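Local structure of putative Fe-S biosynthesis protein (Lactobacillus salivarius, 2P2E) at residues A[29-33]-A[43-47]; A[98-102]-A[112-116]. The protein is of unknown function but probably takes part in iron-sulphur cluster biosynthesis. All coordinates share one frame; numbering follows the deposited sequence.

Following the chain from its N terminus, strand 24-30 runs into interaction 1, where residues 29-33 meet residues 43-47 and close a loop ahead of strand 49-55, its antiparallel neighbour in the sheet. Well after that loop is complete, interaction 2 opens at residues 98-102, on strand 100-104, and closes at residues 112-116 on strand 108-118, so that the two strands form a beta hairpin. The contacts therefore follow one another in series and neither encloses nor crosses the other. Their centres lie about 15 Å apart and their nearest atoms about 7 Å, so the two do not touch, yet both reach the same sheet, in which strand 49-55 lies between strands 24-30 and 108-118.

Interaction 1. Residues A[29-33]-A[43-47]; sequences DFDDG and CSLNS
Phe30 lays its ring against Ser47, whose backbone sits over one face toward the rim, with CZ of Phe30 3.6 Å from CB of Ser47 and 3.3 Å from its carbonyl O. CG of Phe30 stands anti to the backbone N (chi1 -167°), which brings the ring beside Ser47. Tyr84 stacks on this ring and Phe49 meets it edge-to-face, so the ring that Ser47 rests on is part of an aromatic cluster. Were this phenylalanine replaced by an alanine, Ser47 would probably lose the surface it rests on and Tyr84 its stacking partner. Asp31, centre of an inverse gamma turn, has the most extensive contact of the first segment. Its carboxylate reaches across to the 43-47 backbone, where OD2 accepts a weak, bent hydrogen bond from N of Ser44 (2.9 Å, 126° at the hydrogen). The other oxygen, OD1, lies 3.7 Å from SG of Cys43 and 3.5 Å from CD2 of Leu45, the leucine side chain crossing that of Asp31 at about a right angle. Asp32 turns its CB away from the loop; its carboxylate is held instead by Tyr80 and Lys78. At Gly33 the backbone N is covered by CD2 of Leu45 at 3.3 Å. Backbone bonds from Asp29 to Arg50 and from Asp31 to Asp48 place the contact at the end of an antiparallel strand pair, where the long irregular connection between strands 24-30 and 49-55 folds back on its own base.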
loop_
_atom_site.group_PDB
_atom_site.type_symbol
_atom_site.label_atom_id
_atom_site.label_comp_id
_atom_site.label_asym_id
_atom_site.label_seq_id
_atom_site.Cartn_x
_atom_site.Cartn_y
_atom_site.Cartn_z
ATOM N N ASP A 29 -2.716 -1.525 2.584
ATOM C CA ASP A 29 -3.445 -2.207 3.630
ATOM C C ASP A 29 -3.282 -1.644 5.028
ATOM O O ASP A 29 -2.213 -1.179 5.409
ATOM C CB ASP A 29 -3.048 -3.690 3.622
ATOM C CG ASP A 29 -3.680 -4.480 4.749
ATOM O OD1 ASP A 29 -4.921 -4.427 4.884
ATOM O OD2 ASP A 29 -2.939 -5.162 5.491
ATOM N N PHE A 30 -4.375 -1.667 5.779
ATOM C CA PHE A 30 -4.353 -1.243 7.165
ATOM C C PHE A 30 -4.431 -2.591 7.879
ATOM O O PHE A 30 -5.468 -3.252 7.892
ATOM C CB PHE A 30 -5.560 -0.374 7.505
ATOM C CG PHE A 30 -5.420 0.335 8.809
ATOM C CD1 PHE A 30 -4.359 1.214 9.017
ATOM C CD2 PHE A 30 -6.307 0.095 9.848
ATOM C CE1 PHE A 30 -4.173 1.838 10.245
ATOM C CE2 PHE A 30 -6.134 0.713 11.082
ATOM C CZ PHE A 30 -5.062 1.587 11.278
ATOM N N ASP A 31 -3.299 -2.998 8.436
ATOM C CA ASP A 31 -3.155 -4.277 9.107
ATOM C C ASP A 31 -3.921 -4.364 10.408
ATOM O O ASP A 31 -3.358 -4.130 11.465
ATOM C CB ASP A 31 -1.678 -4.530 9.372
ATOM C CG ASP A 31 -1.388 -5.970 9.631
ATOM O OD1 ASP A 31 -2.362 -6.742 9.734
ATOM O OD2 ASP A 31 -0.198 -6.332 9.730
ATOM N N ASP A 32 -5.197 -4.718 10.338
ATOM C CA ASP A 32 -6.017 -4.803 11.541
ATOM C C ASP A 32 -6.784 -6.116 11.626
ATOM O O ASP A 32 -7.622 -6.308 12.507
ATOM C CB ASP A 32 -6.999 -3.631 11.582
ATOM C CG ASP A 32 -7.789 -3.492 10.296
ATOM O OD1 ASP A 32 -7.798 -4.450 9.496
ATOM O OD2 ASP A 32 -8.408 -2.430 10.088
ATOM N N GLY A 33 -6.499 -7.023 10.702
ATOM C CA GLY A 33 -7.177 -8.299 10.722
ATOM C C GLY A 33 -8.492 -8.293 9.974
ATOM O O GLY A 33 -9.104 -9.343 9.795
ATOM N N CYS A 43 0.582 -11.466 9.457
ATOM C CA CYS A 43 -0.268 -10.389 9.938
ATOM C C CYS A 43 0.164 -9.828 11.277
ATOM O O CYS A 43 0.029 -10.472 12.316
ATOM C CB CYS A 43 -1.725 -10.858 10.031
ATOM S SG CYS A 43 -2.735 -10.253 8.661
ATOM N N SER A 44 0.696 -8.620 11.244
ATOM C CA SER A 44 1.122 -7.956 12.456
ATOM C C SER A 44 -0.096 -7.085 12.703
ATOM O O SER A 44 -0.156 -5.936 12.257
ATOM C CB SER A 44 2.355 -7.109 12.158
ATOM O OG SER A 44 3.144 -7.739 11.156
ATOM N N LEU A 45 -1.087 -7.643 13.383
ATOM C CA LEU A 45 -2.317 -6.911 13.632
ATOM C C LEU A 45 -2.162 -5.695 14.534
ATOM O O LEU A 45 -2.950 -5.506 15.458
ATOM C CB LEU A 45 -3.367 -7.860 14.205
ATOM C CG LEU A 45 -3.518 -9.145 13.382
ATOM C CD1 LEU A 45 -4.485 -10.072 14.089
ATOM C CD2 LEU A 45 -4.008 -8.838 11.966
ATOM N N ASN A 46 -1.161 -4.862 14.269
ATOM C CA ASN A 46 -0.957 -3.667 15.079
ATOM C C ASN A 46 -1.560 -2.439 14.389
ATOM O O ASN A 46 -1.151 -1.301 14.630
ATOM C CB ASN A 46 0.529 -3.453 15.320
ATOM C CG ASN A 46 1.291 -3.242 14.041
ATOM O OD1 ASN A 46 1.251 -4.079 13.128
ATOM N ND2 ASN A 46 2.001 -2.113 13.957
ATOM N N SER A 47 -2.552 -2.689 13.541
ATOM C CA SER A 47 -3.229 -1.635 12.803
ATOM C C SER A 47 -2.236 -0.609 12.270
ATOM O O SER A 47 -2.220 0.553 12.683
ATOM C CB SER A 47 -4.285 -0.967 13.687
ATOM O OG SER A 47 -3.723 -0.575 14.925
#

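Interaction 2. Residues A[98-102]-A[112-116]; sequences SLLRL and PALSI
Leu100 and Leu114 lie side by side on one face of the sheet, CB to CB at 4.0 Å, but their branches find different partners. In Leu114 a first torsion of -172° sets CG opposite the backbone N and carries CD2 toward Leu102, whose CB it meets at 3.9 Å. CD1 of Leu100 meets CD1 of Ile116 at 4.0 Å, with the two side chains crossing obliquely. Ala11 and Lys14 of helix 9-19 touch Leu100, while Phe49 packs against both Leu102 and Leu114, so this face belongs to the protein interior. The arrangement is that of a beta hairpin: Leu100 and Leu114 form an antiparallel hydrogen-bonded pair, but its two bonds are unequal. N of Leu114 donates to O of Leu100 at 2.7 Å, whereas the return bond from N of Leu100 to O of Leu114 is weak at 3.4 Å. A water bridges the same two atoms, accepting from N of Leu100 and donating to O of Leu114. Leu99 leans toward the partner strand, its CD1 lying 3.7 Å from CB of Ala113 and its CD2 near CA of Ser115. Arg101, with its chain bent at chi3 (-55°), brings NH1 within 3.6 Å of O of Pro112, which lies oblique to the guanidinium at the corner of the second strand, and from there NH1 forms a salt bridge with Glu109.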
loop_
_atom_site.group_PDB
_atom_site.type_symbol
_atom_site.label_atom_id
_atom_site.label_comp_id
_atom_site.label_asym_id
_atom_site.label_seq_id
_atom_site.Cartn_x
_atom_site.Cartn_y
_atom_site.Cartn_z
ATOM N N SER A 98 16.544 0.158 3.399
ATOM C CA SER A 98 15.976 -0.016 2.068
ATOM C C SER A 98 14.458 -0.003 2.072
ATOM O O SER A 98 13.832 -0.418 1.095
ATOM C CB SER A 98 16.460 -1.328 1.458
ATOM O OG SER A 98 16.005 -2.443 2.210
ATOM N N LEU A 99 13.859 0.468 3.159
ATOM C CA LEU A 99 12.407 0.499 3.246
ATOM C C LEU A 99 11.785 1.768 2.685
ATOM O O LEU A 99 12.463 2.783 2.486
ATOM C CB LEU A 99 11.970 0.330 4.695
ATOM C CG LEU A 99 12.053 -1.085 5.257
ATOM C CD1 LEU A 99 11.834 -1.041 6.760
ATOM C CD2 LEU A 99 11.006 -1.957 4.601
ATOM N N LEU A 100 10.485 1.703 2.425
ATOM C CA LEU A 100 9.775 2.854 1.914
ATOM C C LEU A 100 9.224 3.661 3.073
ATOM O O LEU A 100 9.195 3.197 4.212
ATOM C CB LEU A 100 8.629 2.424 1.008
ATOM C CG LEU A 100 9.025 1.789 -0.321
ATOM C CD1 LEU A 100 7.779 1.405 -1.086
ATOM C CD2 LEU A 100 9.851 2.753 -1.129
ATOM N N ARG A 101 8.784 4.874 2.770
ATOM C CA ARG A 101 8.229 5.758 3.775
ATOM C C ARG A 101 6.894 6.297 3.278
ATOM O O ARG A 101 6.744 6.597 2.103
ATOM C CB ARG A 101 9.192 6.915 4.021
ATOM C CG ARG A 101 8.756 7.838 5.121
ATOM C CD ARG A 101 9.475 9.169 5.014
ATOM N NE ARG A 101 10.920 8.999 4.992
ATOM C CZ ARG A 101 11.633 8.514 6.009
ATOM N NH1 ARG A 101 11.026 8.150 7.142
ATOM N NH2 ARG A 101 12.956 8.381 5.889
ATOM N N LEU A 102 5.926 6.411 4.173
ATOM C CA LEU A 102 4.624 6.933 3.809
ATOM C C LEU A 102 4.338 8.194 4.608
ATOM O O LEU A 102 4.169 8.134 5.824
ATOM C CB LEU A 102 3.533 5.904 4.094
ATOM C CG LEU A 102 2.119 6.440 3.822
ATOM C CD1 LEU A 102 1.922 6.586 2.336
ATOM C CD2 LEU A 102 1.060 5.521 4.410
ATOM N N PRO A 112 6.800 5.603 8.949
ATOM C CA PRO A 112 8.228 5.750 8.633
ATOM C C PRO A 112 8.915 4.567 7.960
ATOM O O PRO A 112 9.892 4.750 7.243
ATOM C CB PRO A 112 8.849 6.100 9.986
ATOM C CG PRO A 112 7.902 5.487 10.976
ATOM C CD PRO A 112 6.551 5.801 10.386
ATOM N N ALA A 113 8.418 3.358 8.188
ATOM C CA ALA A 113 9.005 2.170 7.576
ATOM C C ALA A 113 7.897 1.336 6.938
ATOM O O ALA A 113 7.347 0.425 7.549
ATOM C CB ALA A 113 9.749 1.356 8.619
ATOM N N LEU A 114 7.577 1.659 5.695
ATOM C CA LEU A 114 6.525 0.984 4.950
ATOM C C LEU A 114 7.035 -0.280 4.266
ATOM O O LEU A 114 7.820 -0.201 3.337
ATOM C CB LEU A 114 5.993 1.960 3.920
ATOM C CG LEU A 114 4.760 1.648 3.093
ATOM C CD1 LEU A 114 3.529 1.531 3.980
ATOM C CD2 LEU A 114 4.595 2.769 2.082
ATOM N N SER A 115 6.580 -1.445 4.708
ATOM C CA SER A 115 7.041 -2.703 4.118
ATOM C C SER A 115 6.231 -3.133 2.916
ATOM O O SER A 115 5.180 -2.578 2.632
ATOM C CB SER A 115 6.988 -3.827 5.145
ATOM O OG SER A 115 5.656 -4.254 5.358
ATOM N N ILE A 116 6.719 -4.143 2.214
ATOM C CA ILE A 116 6.020 -4.649 1.045
ATOM C C ILE A 116 5.806 -6.153 1.149
ATOM O O ILE A 116 6.744 -6.902 1.379
ATOM C CB ILE A 116 6.812 -4.376 -0.225
ATOM C CG1 ILE A 116 7.229 -2.912 -0.258
ATOM C CG2 ILE A 116 5.969 -4.737 -1.444
ATOM C CD1 ILE A 116 8.264 -2.609 -1.301
HETATM O O HOH W 1 9.829 -1.159 1.723
#